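Local coordinates for protein enoyl-CoA hydratase/isomerase (Mycobacterium avium, PDB 3P5M) that probably acts on acyl-CoA thioesters as an enoyl-CoA hydratase or isomerase of the crotonase family, with six copies of the chain in its assembly, at residues N82-A87 with C108-A113; L116-P121 with E184-D189; G139-L144 with E218-I223. All coordinates share one frame; numbering follows the deposited sequence. Where two conformers were deposited one is given.

Contact 1. Residues N82-A87 with C108-A113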
loop_
_atom_site.group_PDB
_atom_site.type_symbol
_atom_site.label_atom_id
_atom_site.label_comp_id
_atom_site.label_asym_id
_atom_site.label_seq_id
_atom_site.Cartn_x
_atom_site.Cartn_y
_atom_site.Cartn_z
ATOM N N ASN B 82 -24.116 26.233 -2.805
ATOM C CA ASN B 82 -23.073 26.744 -3.686
ATOM C C ASN B 82 -22.289 27.897 -3.077
ATOM O O ASN B 82 -21.041 27.921 -3.137
ATOM C CB ASN B 82 -23.649 27.099 -5.069
ATOM C CG ASN B 82 -23.968 25.854 -5.907
ATOM O OD1 ASN B 82 -23.434 24.771 -5.642
ATOM N ND2 ASN B 82 -24.798 26.015 -6.941
ATOM N N ARG B 83 -23.000 28.843 -2.456
ATOM C CA ARG B 83 -22.324 30.010 -1.890
ATOM C C ARG B 83 -21.503 29.662 -0.652
ATOM O O ARG B 83 -20.496 30.307 -0.402
ATOM C CB ARG B 83 -23.320 31.157 -1.611
ATOM C CG ARG B 83 -23.629 32.023 -2.889
ATOM C CD ARG B 83 -25.120 32.410 -3.008
ATOM N NE ARG B 83 -25.736 32.405 -1.675
ATOM C CZ ARG B 83 -27.039 32.542 -1.434
ATOM N NH1 ARG B 83 -27.876 32.723 -2.451
ATOM N NH2 ARG B 83 -27.492 32.497 -0.173
ATOM N N VAL B 84 -21.911 28.640 0.115
ATOM C CA VAL B 84 -21.109 28.190 1.272
ATOM C C VAL B 84 -19.746 27.727 0.776
ATOM O O VAL B 84 -18.706 28.149 1.276
ATOM C CB VAL B 84 -21.813 27.065 2.077
ATOM C CG1 VAL B 84 -20.861 26.416 3.079
ATOM C CG2 VAL B 84 -23.065 27.624 2.816
ATOM N N VAL B 85 -19.763 26.892 -0.255
ATOM C CA VAL B 85 -18.524 26.337 -0.801
ATOM C C VAL B 85 -17.623 27.449 -1.370
ATOM O O VAL B 85 -16.422 27.462 -1.135
ATOM C CB VAL B 85 -18.813 25.239 -1.857
ATOM C CG1 VAL B 85 -17.514 24.889 -2.632
ATOM C CG2 VAL B 85 -19.473 24.014 -1.180
ATOM N N ARG B 86 -18.211 28.367 -2.114
ATOM C CA ARG B 86 -17.449 29.480 -2.652
ATOM C C ARG B 86 -16.838 30.355 -1.556
ATOM O O ARG B 86 -15.675 30.692 -1.652
ATOM C CB ARG B 86 -18.245 30.309 -3.662
ATOM C CG ARG B 86 -17.457 31.552 -4.183
ATOM C CD ARG B 86 -16.099 31.241 -4.917
ATOM N NE ARG B 86 -16.295 30.753 -6.286
ATOM C CZ ARG B 86 -15.317 30.541 -7.178
ATOM N NH1 ARG B 86 -14.040 30.803 -6.883
ATOM N NH2 ARG B 86 -15.622 30.067 -8.389
ATOM N N ALA B 87 -17.612 30.683 -0.527
ATOM C CA ALA B 87 -17.110 31.447 0.631
ATOM C C ALA B 87 -15.922 30.802 1.368
ATOM O O ALA B 87 -14.958 31.492 1.767
ATOM C CB ALA B 87 -18.259 31.720 1.602
ATOM N N CYS B 108 -20.259 16.097 2.232
ATOM C CA CYS B 108 -18.997 15.790 1.597
ATOM C C CYS B 108 -18.439 17.034 0.892
ATOM O O CYS B 108 -17.280 17.440 1.110
ATOM C CB CYS B 108 -19.166 14.608 0.610
ATOM S SG CYS B 108 -17.617 14.065 -0.160
ATOM N N SER B 109 -19.260 17.648 0.042
ATOM C CA SER B 109 -18.875 18.872 -0.640
ATOM C C SER B 109 -18.289 19.897 0.361
ATOM O O SER B 109 -17.243 20.504 0.090
ATOM C CB SER B 109 -20.097 19.471 -1.326
ATOM O OG SER B 109 -20.760 18.504 -2.134
ATOM N N LEU B 110 -18.970 20.069 1.505
ATOM C CA LEU B 110 -18.592 21.033 2.550
ATOM C C LEU B 110 -17.171 20.789 3.113
ATOM O O LEU B 110 -16.330 21.716 3.198
ATOM C CB LEU B 110 -19.606 20.932 3.701
ATOM C CG LEU B 110 -19.554 21.856 4.912
ATOM C CD1 LEU B 110 -19.663 23.293 4.472
ATOM C CD2 LEU B 110 -20.783 21.503 5.745
ATOM N N ALA B 111 -16.939 19.558 3.551
ATOM C CA ALA B 111 -15.647 19.160 4.116
ATOM C C ALA B 111 -14.581 19.404 3.049
ATOM O O ALA B 111 -13.547 20.014 3.313
ATOM C CB ALA B 111 -15.678 17.691 4.499
ATOM N N LEU B 112 -14.852 18.975 1.825
ATOM C CA LEU B 112 -13.826 19.038 0.757
ATOM C C LEU B 112 -13.560 20.437 0.195
ATOM O O LEU B 112 -12.511 20.694 -0.409
ATOM C CB LEU B 112 -14.141 18.037 -0.356
ATOM C CG LEU B 112 -14.309 16.586 0.092
ATOM C CD1 LEU B 112 -14.395 15.655 -1.106
ATOM C CD2 LEU B 112 -13.148 16.136 0.999
ATOM N N ALA B 113 -14.457 21.374 0.430
ATOM C CA ALA B 113 -14.171 22.769 0.114
ATOM C C ALA B 113 -13.085 23.365 1.042
ATOM O O ALA B 113 -12.396 24.327 0.675
ATOM C CB ALA B 113 -15.451 23.598 0.183
#
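Within 108-113, Ser-109 is the first residue to meet helix 74-90. Its carbonyl O lies 4.3 Å from Val-85 CG2, a loose approach. Its side chain also starts out toward the other helix, but its hydroxyl is engaged elsewhere, in a hydrogen bond with the carbonyl O of Asp-137. This bond links Ser-109 to the loop ahead of helix 140-143.

Leu-110 follows. CG stands anti to the backbone N (chi1 -176°), and the branch carries one methyl back to the neighbouring helix. That methyl, CD1, meets Val-84 CG1 at 3.6 Å, and the two side chains cross obliquely. Leu-38 of helix 32-47 touches both Val-84 and Leu-110, so a third helix covers this pair.

Ala-113 closes the segment. Its CB points at the partner helix and packs on Val-85 CG1 at 3.7 Å. The small methyl lets the backbones come close here: Val-85 CA and Ala-113 CA are 5.7 Å apart. The short helix axes approach to 9.3 Å and run nearly parallel, at 15°. Val-85 also touches Phe-106 and Gln-221, which extends the packing to the start of helix 106-113 and to helix 217-231.

No hydrogen bond joins the two segments, and all five touching residues are buried. The contact is apolar packing near the centre of the crotonase-type domain. It implies that these two helices are held together by the fit of valine, leucine and alanine methyls, while backbone bonds such as Ala-113 N to Ser-109 O run within each helix.

Contact 2. Residues L116-P121 with E184-D189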
loop_
_atom_site.group_PDB
_atom_site.type_symbol
_atom_site.label_atom_id
_atom_site.label_comp_id
_atom_site.label_asym_id
_atom_site.label_seq_id
_atom_site.Cartn_x
_atom_site.Cartn_y
_atom_site.Cartn_z
ATOM N N LEU B 116 -7.899 22.113 4.725
ATOM C CA LEU B 116 -7.364 20.901 5.327
ATOM C C LEU B 116 -8.554 20.189 5.900
ATOM O O LEU B 116 -9.498 20.846 6.331
ATOM C CB LEU B 116 -6.378 21.259 6.442
ATOM C CG LEU B 116 -5.170 22.127 6.061
ATOM C CD1 LEU B 116 -4.441 22.576 7.307
ATOM C CD2 LEU B 116 -4.212 21.372 5.090
ATOM N N VAL B 117 -8.541 18.860 5.869
ATOM C CA VAL B 117 -9.609 18.041 6.481
ATOM C C VAL B 117 -8.916 17.050 7.396
ATOM O O VAL B 117 -7.981 16.367 6.969
ATOM C CB VAL B 117 -10.428 17.262 5.421
ATOM C CG1 VAL B 117 -11.414 16.261 6.095
ATOM C CG2 VAL B 117 -11.175 18.262 4.478
ATOM N N VAL B 118 -9.353 17.000 8.650
ATOM C CA VAL B 118 -8.822 16.057 9.641
ATOM C C VAL B 118 -9.943 15.066 9.947
ATOM O O VAL B 118 -10.981 15.420 10.538
ATOM C CB VAL B 118 -8.332 16.781 10.948
ATOM C CG1 VAL B 118 -7.734 15.765 11.919
ATOM C CG2 VAL B 118 -7.275 17.900 10.650
ATOM N N ALA B 119 -9.756 13.845 9.488
ATOM C CA ALA B 119 -10.823 12.860 9.500
ATOM C C ALA B 119 -10.607 11.858 10.630
ATOM O O ALA B 119 -9.497 11.335 10.798
ATOM C CB ALA B 119 -10.901 12.131 8.123
ATOM N N ALA B 120 -11.675 11.624 11.405
ATOM C CA ALA B 120 -11.694 10.591 12.444
ATOM C C ALA B 120 -11.697 9.228 11.776
ATOM O O ALA B 120 -12.242 9.104 10.639
ATOM C CB ALA B 120 -12.948 10.776 13.328
ATOM N N PRO B 121 -11.141 8.201 12.453
ATOM C CA PRO B 121 -10.985 6.826 11.883
ATOM C C PRO B 121 -12.267 6.203 11.363
ATOM O O PRO B 121 -12.263 5.562 10.277
ATOM C CB PRO B 121 -10.425 5.976 13.047
ATOM C CG PRO B 121 -10.104 6.921 14.148
ATOM C CD PRO B 121 -10.469 8.343 13.766
ATOM N N GLU B 184 -9.099 13.871 18.237
ATOM C CA GLU B 184 -9.268 15.153 18.907
ATOM C C GLU B 184 -7.920 15.840 19.102
ATOM O O GLU B 184 -7.781 17.045 18.844
ATOM C CB GLU B 184 -9.997 14.984 20.274
ATOM C CG GLU B 184 -11.507 14.769 20.167
ATOM C CD GLU B 184 -11.888 13.298 19.859
ATOM O OE1 GLU B 184 -10.975 12.431 19.706
ATOM O OE2 GLU B 184 -13.112 13.003 19.763
ATOM N N SER B 185 -6.933 15.061 19.546
ATOM C CA SER B 185 -5.613 15.595 19.855
ATOM C C SER B 185 -4.909 16.060 18.588
ATOM O O SER B 185 -4.275 17.131 18.580
ATOM C CB SER B 185 -4.767 14.545 20.570
ATOM O OG SER B 185 -3.401 14.908 20.513
ATOM N N VAL B 186 -5.050 15.277 17.515
ATOM C CA VAL B 186 -4.463 15.644 16.218
ATOM C C VAL B 186 -5.127 16.898 15.644
ATOM O O VAL B 186 -4.441 17.825 15.275
ATOM C CB VAL B 186 -4.443 14.483 15.203
ATOM C CG1 VAL B 186 -3.999 14.962 13.831
ATOM C CG2 VAL B 186 -3.457 13.430 15.679
ATOM N N LEU B 187 -6.446 16.934 15.673
ATOM C CA LEU B 187 -7.214 18.088 15.310
ATOM C C LEU B 187 -6.727 19.347 16.063
ATOM O O LEU B 187 -6.446 20.380 15.436
ATOM C CB LEU B 187 -8.712 17.824 15.538
ATOM C CG LEU B 187 -9.640 18.963 15.071
ATOM C CD1 LEU B 187 -9.466 19.257 13.602
ATOM C CD2 LEU B 187 -11.112 18.736 15.416
ATOM N N THR B 188 -6.572 19.212 17.389
ATOM C CA THR B 188 -6.054 20.302 18.233
ATOM C C THR B 188 -4.661 20.710 17.757
ATOM O O THR B 188 -4.389 21.909 17.599
ATOM C CB THR B 188 -5.998 19.918 19.746
ATOM O OG1 THR B 188 -7.308 19.570 20.187
ATOM C CG2 THR B 188 -5.456 21.068 20.588
ATOM N N ASP B 189 -3.793 19.723 17.520
ATOM C CA ASP B 189 -2.430 20.025 17.081
ATOM C C ASP B 189 -2.444 20.832 15.804
ATOM O O ASP B 189 -1.799 21.864 15.740
ATOM C CB ASP B 189 -1.613 18.769 16.866
ATOM C CG ASP B 189 -1.210 18.085 18.174
ATOM O OD1 ASP B 189 -1.490 18.598 19.275
ATOM O OD2 ASP B 189 -0.599 16.994 18.096
#
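Val-118 of strand 116-119 packs against Leu-187 and Val-186 on the inner side of helix 183-195. Its CB points to the helix and already makes contact, 3.8 Å from Leu-187 CD1. From CB the side chain forks. CG1 is anti to the backbone N (chi1 -178°) and reaches toward the helix backbone, where it lies 4.1 Å from Leu-187 CA. The same methyl has a looser neighbour in Val-186 CG1 at 4.3 Å. The other branch, CG2, turns to the leucine tip and sits 3.9 Å from Leu-187 CD1. One methyl of Leu-187 thus meets both CB and CG2 of the valine.

Leu-187 does not start out directly at the strand. Its CG is anti to the backbone N, and the next torsion (chi2 58°) swings CD1 across the valine. The nearest backbone pair is Val-118 CA and Leu-187 CA, 6.2 Å apart.

The strand belongs to the main sheet of the crotonase fold. Val-118 bonds through its backbone to Ala-97 and Val-99 of strand 95-99, while Val-117 and Ala-119 bond to His-176 on the other side. Helix 183-195 follows strand 176-177 and packs back over the sheet. Leu-116 extends the same packing to Val-194, further along the helix.

Within the helix, the carbonyl O of Glu-184 takes two bonds from Thr-188. The backbone N and OG1, each at 2.9 Å from Glu-184 O, approach from opposite faces of the carbonyl plane. OG1 stands 36° out of that plane.

No hydrogen bond spans the two segments. The chemistry implies a small hydrophobic seam, with the helix laid on the sheet through branched aliphatic groups and the hydroxyl of Thr-188 bonded within its own helix.

Contact 3. Residues G139-L144 with E218-I223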
loop_
_atom_site.group_PDB
_atom_site.type_symbol
_atom_site.label_atom_id
_atom_site.label_comp_id
_atom_site.label_asym_id
_atom_site.label_seq_id
_atom_site.Cartn_x
_atom_site.Cartn_y
_atom_site.Cartn_z
ATOM N N GLY B 139 -21.044 21.889 -5.839
ATOM C CA GLY B 139 -19.880 21.943 -6.700
ATOM C C GLY B 139 -18.940 20.757 -6.412
ATOM O O GLY B 139 -17.788 20.778 -6.831
ATOM N N ALA B 140 -19.427 19.724 -5.717
ATOM C CA ALA B 140 -18.698 18.442 -5.607
ATOM C C ALA B 140 -18.109 17.943 -6.955
ATOM O O ALA B 140 -16.994 17.381 -6.999
ATOM C CB ALA B 140 -19.603 17.343 -4.987
ATOM N N SER B 141 -18.833 18.158 -8.060
ATOM C CA SER B 141 -18.383 17.574 -9.348
ATOM C C SER B 141 -17.094 18.228 -9.835
ATOM O O SER B 141 -16.327 17.608 -10.542
ATOM C CB SER B 141 -19.453 17.672 -10.441
ATOM O OG SER B 141 -20.702 17.193 -9.965
ATOM N N ALA B 142 -16.870 19.482 -9.455
ATOM C CA ALA B 142 -15.613 20.178 -9.778
ATOM C C ALA B 142 -14.561 19.956 -8.717
ATOM O O ALA B 142 -13.381 19.887 -9.058
ATOM C CB ALA B 142 -15.851 21.684 -9.950
ATOM N N LEU B 143 -14.957 19.830 -7.447
ATOM C CA LEU B 143 -13.972 19.643 -6.362
ATOM C C LEU B 143 -13.304 18.277 -6.417
ATOM O O LEU B 143 -12.090 18.179 -6.456
ATOM C CB LEU B 143 -14.594 19.809 -4.959
ATOM C CG LEU B 143 -15.201 21.172 -4.570
ATOM C CD1 LEU B 143 -15.993 21.059 -3.282
ATOM C CD2 LEU B 143 -14.066 22.160 -4.387
ATOM N N LEU B 144 -14.107 17.231 -6.431
ATOM C CA LEU B 144 -13.589 15.861 -6.404
ATOM C C LEU B 144 -12.534 15.457 -7.480
ATOM O O LEU B 144 -11.503 14.851 -7.141
ATOM C CB LEU B 144 -14.766 14.871 -6.291
ATOM C CG LEU B 144 -15.374 14.673 -4.886
ATOM C CD1 LEU B 144 -16.780 14.047 -4.904
ATOM C CD2 LEU B 144 -14.469 13.737 -4.110
ATOM N N GLU B 218 -17.593 27.619 -10.652
ATOM C CA GLU B 218 -18.859 28.302 -10.948
ATOM C C GLU B 218 -19.683 27.630 -12.070
ATOM O O GLU B 218 -20.855 27.298 -11.836
ATOM C CB GLU B 218 -18.638 29.805 -11.211
ATOM C CG GLU B 218 -19.821 30.701 -10.878
ATOM C CD GLU B 218 -19.584 32.157 -11.259
ATOM O OE1 GLU B 218 -19.181 32.438 -12.405
ATOM O OE2 GLU B 218 -19.796 33.029 -10.412
ATOM N N PRO B 219 -19.097 27.438 -13.289
ATOM C CA PRO B 219 -19.924 26.786 -14.327
ATOM C C PRO B 219 -20.459 25.400 -13.886
ATOM O O PRO B 219 -21.587 25.021 -14.240
ATOM C CB PRO B 219 -18.964 26.589 -15.521
ATOM C CG PRO B 219 -17.697 27.243 -15.184
ATOM C CD PRO B 219 -17.781 27.859 -13.802
ATOM N N VAL B 220 -19.658 24.648 -13.129
ATOM C CA VAL B 220 -20.089 23.330 -12.690
ATOM C C VAL B 220 -21.233 23.442 -11.670
ATOM O O VAL B 220 -22.181 22.671 -11.735
ATOM C CB VAL B 220 -18.932 22.457 -12.131
ATOM C CG1 VAL B 220 -19.481 21.207 -11.434
ATOM C CG2 VAL B 220 -17.984 22.058 -13.235
ATOM N N GLN B 221 -21.140 24.410 -10.754
ATOM C CA GLN B 221 -22.215 24.647 -9.771
ATOM C C GLN B 221 -23.538 25.010 -10.473
ATOM O O GLN B 221 -24.583 24.515 -10.094
ATOM C CB GLN B 221 -21.806 25.727 -8.754
ATOM C CG GLN B 221 -20.846 25.230 -7.598
ATOM C CD GLN B 221 -20.430 26.362 -6.671
ATOM O OE1 GLN B 221 -20.461 27.522 -7.077
ATOM N NE2 GLN B 221 -20.040 26.046 -5.425
ATOM N N ALA B 222 -23.466 25.837 -11.515
ATOM C CA ALA B 222 -24.637 26.168 -12.334
ATOM C C ALA B 222 -25.256 24.958 -13.061
ATOM O O ALA B 222 -26.469 24.863 -13.212
ATOM C CB ALA B 222 -24.292 27.245 -13.320
ATOM N N ILE B 223 -24.414 24.049 -13.534
ATOM C CA ILE B 223 -24.900 22.824 -14.124
ATOM C C ILE B 223 -25.576 21.944 -13.081
ATOM O O ILE B 223 -26.629 21.393 -13.367
ATOM C CB ILE B 223 -23.814 22.092 -14.874
ATOM C CG1 ILE B 223 -23.466 22.911 -16.140
ATOM C CG2 ILE B 223 -24.271 20.666 -15.215
ATOM C CD1 ILE B 223 -22.087 22.586 -16.739
#
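Gly-139 brings the two backbones close, its CA 4.7 Å from Gln-221 CA, and its phi is positive (92°), a conformation suited to glycine. Gln-221 CG packs against the glycine backbone, 3.5 Å from Gly-139 CA. The glutamine chain then extends past the glycine, and its NE2 bonds to the carbonyl O of Gly-138.

Gly-139 is the N-cap of the short helix 140-143. Its carbonyl O accepts from Ala-142 N at 3.1 Å and from Leu-143 N at 3.0 Å. In this crotonase-family chain, the contact joins that helix to helix 217-231 of the C-terminal helical region. Glu-224, one residue beyond the segment, takes Gly-139 N and Ser-141 OG on its two carboxylate oxygens.

Val-220 fills the rest of the interface with both branches. CG1, anti to the backbone N (chi1 169°), touches Ser-141 CB and also lies 3.7 Å from Ala-142 N. CB and CG2 both rest against the methyl of Ala-142, with Val-220 CB 3.9 Å from Ala-142 CB. Ala-208 and Ala-212 of a neighbouring subunit pack on Ser-141 and Val-220 respectively.

Contacts 1 and 3 are neighbours, with centres about 10 Å apart. Helix 74-90 meets helix 217-231 through a weak bond from Gln-221 NE2 to Asn-82 O, and helix 106-113 packs on helix 140-143. Contact 2 lies further off, its centre about 19 Å from contact 1 and about 27 Å from contact 3, on the opposite side of the chain's centre from contact 3. It still touches contact 1, where Ala-111 packs on Val-117, and strand 116-119 follows helix 106-113. Contact 1 closes first along the chain; the segments of contacts 2 and 3 then alternate. Together the contacts join central helices, main sheet and later helices of one crotonase-type chain.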